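Local structure of probable thiol peroxidase (Chromobacterium violaceum, 3KEB) at residues Pro29-Val34 against Lys121-Leu126. The protein is a probable thiol peroxidase of the redoxin family with a thioredoxin-like fold, expected to reduce peroxides with the help of thiols. Numbering follows the deposited sequence. Where two conformers were deposited one is given.
Sequences PSFMLV and KRYGVL
Tyr123 reaches past the ring of Pro29 to the backbone leading into strand 32-35. Its CB meets nothing of 29-34, and contact starts further out along the ring. CD1 comes near Pro29 CB. CE1 packs against that same CB at 3.6 Å. Pro29 CD lies over one ring face in a CH-pi contact, 4.2 Å from the ring centroid. At the tip, Tyr123 OH donates a short hydrogen bond of 2.6 Å to Pro29 O. The hydroxyl lies in the plane of the Pro29 carbonyl, on a lone pair of Pro29 O, with a C=O...donor angle of 144°. The same OH meets the edge of the Phe31 ring, where CD1 is 3.5 Å away. Pro29 CD and Phe31 CD1 lie on opposite sides of the phenol plane.

Tyr123 is the first residue to leave helix 119-122. A Schellman motif ends this helix, with Gly124 at positive phi as its C-prime residue. The contact joins a helix end to the lead-in of a strand in the central mixed sheet of the thioredoxin-like fold. Phe119 of the same helix stacks on Tyr123 and also touches Phe31.

Arg122 works on the exposed side. In one of its two deposited conformers the chain bends at CG-CD (chi3 46°) and brings NH2 to the backbone of Ser30. In that conformer NH2 donates to Ser30 O at 2.9 Å, nearly straight at 161°. The donor is tilted from the carbonyl plane. A water accepts from Ser30 N and, in the same conformer, from Arg122 NH2, bridging the two donors. Pro29 CG rests against Arg122 O.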
loop_
_atom_site.group_PDB
_atom_site.type_symbol
_atom_site.label_atom_id
_atom_site.label_comp_id
_atom_site.label_asym_id
_atom_site.label_seq_id
_atom_site.Cartn_x
_atom_site.Cartn_y
_atom_site.Cartn_z
ATOM N N PRO A 29 -0.761 21.628 3.674
ATOM C CA PRO A 29 -2.102 21.151 3.273
ATOM C C PRO A 29 -2.639 20.120 4.239
ATOM O O PRO A 29 -1.873 19.336 4.795
ATOM C CB PRO A 29 -1.865 20.512 1.878
ATOM C CG PRO A 29 -0.688 21.246 1.333
ATOM C CD PRO A 29 0.214 21.402 2.604
ATOM N N SER A 30 -3.958 20.135 4.439
ATOM C CA SER A 30 -4.600 19.185 5.296
ATOM C C SER A 30 -4.426 17.814 4.690
ATOM O O SER A 30 -4.209 17.664 3.487
ATOM C CB SER A 30 -6.078 19.512 5.473
ATOM O OG SER A 30 -6.716 19.377 4.221
ATOM N N PHE A 31 -4.449 16.805 5.530
ATOM C CA PHE A 31 -4.460 15.433 5.040
ATOM C C PHE A 31 -5.373 14.570 5.905
ATOM O O PHE A 31 -5.634 14.904 7.078
ATOM C CB PHE A 31 -3.018 14.865 4.896
ATOM C CG PHE A 31 -2.195 14.802 6.164
ATOM C CD1 PHE A 31 -1.020 15.577 6.269
ATOM C CD2 PHE A 31 -2.488 13.914 7.198
ATOM C CE1 PHE A 31 -0.225 15.499 7.383
ATOM C CE2 PHE A 31 -1.698 13.850 8.370
ATOM C CZ PHE A 31 -0.553 14.613 8.452
HETATM N N MSE A 32 -5.854 13.486 5.309
HETATM C CA MSE A 32 -6.647 12.447 5.979
HETATM C C MSE A 32 -5.986 11.124 5.638
HETATM O O MSE A 32 -6.249 10.599 4.561
HETATM C CB MSE A 32 -8.064 12.412 5.401
HETATM C CG MSE A 32 -8.885 13.650 5.687
HETATM SE SE MSE A 32 -10.685 13.630 4.867
HETATM C CE MSE A 32 -10.258 12.963 3.059
ATOM N N LEU A 33 -5.111 10.615 6.500
ATOM C CA LEU A 33 -4.343 9.420 6.236
ATOM C C LEU A 33 -4.725 8.345 7.248
ATOM O O LEU A 33 -5.616 8.570 8.060
ATOM C CB LEU A 33 -2.827 9.735 6.316
ATOM C CG LEU A 33 -2.395 10.744 5.237
ATOM C CD1 LEU A 33 -0.952 11.129 5.447
ATOM C CD2 LEU A 33 -2.606 10.158 3.828
ATOM N N VAL A 34 -4.072 7.183 7.171
ATOM C CA VAL A 34 -4.310 6.144 8.154
ATOM C C VAL A 34 -2.975 5.615 8.628
ATOM O O VAL A 34 -2.062 5.384 7.869
ATOM C CB VAL A 34 -5.241 5.035 7.616
ATOM C CG1 VAL A 34 -4.762 4.564 6.316
ATOM C CG2 VAL A 34 -5.357 3.880 8.610
ATOM N N LYS A 121 -1.271 14.327 -4.972
ATOM C CA LYS A 121 -1.263 15.506 -5.784
ATOM C C LYS A 121 -1.203 16.747 -4.902
ATOM O O LYS A 121 -0.492 17.707 -5.215
ATOM C CB LYS A 121 -2.476 15.527 -6.696
ATOM C CG LYS A 121 -2.434 16.673 -7.696
ATOM C CD LYS A 121 -3.162 16.285 -9.010
ATOM C CE LYS A 121 -3.057 17.418 -10.030
ATOM N NZ LYS A 121 -3.958 17.198 -11.212
ATOM N N ARG A 122 -1.921 16.719 -3.770
ATOM C CA ARG A 122 -2.043 17.857 -2.877
ATOM C C ARG A 122 -0.701 18.237 -2.250
ATOM O O ARG A 122 -0.526 19.369 -1.856
ATOM C CB ARG A 122 -3.108 17.584 -1.764
ATOM C CG ARG A 122 -4.609 17.607 -2.265
ATOM C CD ARG A 122 -5.727 17.176 -1.209
ATOM N NE ARG A 122 -5.592 17.761 0.125
ATOM C CZ ARG A 122 -5.820 19.038 0.450
ATOM N NH1 ARG A 122 -6.240 19.925 -0.454
ATOM N NH2 ARG A 122 -5.650 19.427 1.699
ATOM N N TYR A 123 0.223 17.260 -2.114
ATOM C CA TYR A 123 1.566 17.477 -1.542
ATOM C C TYR A 123 2.662 17.505 -2.628
ATOM O O TYR A 123 3.834 17.622 -2.311
ATOM C CB TYR A 123 1.902 16.427 -0.487
ATOM C CG TYR A 123 1.535 16.902 0.919
ATOM C CD1 TYR A 123 0.230 17.007 1.303
ATOM C CD2 TYR A 123 2.520 17.290 1.832
ATOM C CE1 TYR A 123 -0.136 17.475 2.547
ATOM C CE2 TYR A 123 2.165 17.724 3.114
ATOM C CZ TYR A 123 0.846 17.831 3.460
ATOM O OH TYR A 123 0.474 18.287 4.708
ATOM N N GLY A 124 2.259 17.466 -3.898
ATOM C CA GLY A 124 3.239 17.519 -5.020
ATOM C C GLY A 124 4.229 16.366 -5.100
ATOM O O GLY A 124 5.426 16.558 -5.418
ATOM N N VAL A 125 3.734 15.163 -4.817
ATOM C CA VAL A 125 4.604 13.978 -4.783
ATOM C C VAL A 125 4.021 12.842 -5.604
ATOM O O VAL A 125 4.436 11.687 -5.446
ATOM C CB VAL A 125 4.946 13.560 -3.326
ATOM C CG1 VAL A 125 5.837 14.619 -2.577
ATOM C CG2 VAL A 125 3.701 13.209 -2.457
ATOM N N LEU A 126 3.077 13.166 -6.476
ATOM C CA LEU A 126 2.427 12.162 -7.319
ATOM C C LEU A 126 3.316 11.708 -8.489
ATOM O O LEU A 126 3.707 12.521 -9.296
ATOM C CB LEU A 126 1.100 12.703 -7.881
ATOM C CG LEU A 126 0.284 11.788 -8.852
ATOM C CD1 LEU A 126 -0.072 10.481 -8.128
ATOM C CD2 LEU A 126 -0.946 12.492 -9.432
HETATM O O HOH W 1 -5.601 22.153 2.818
#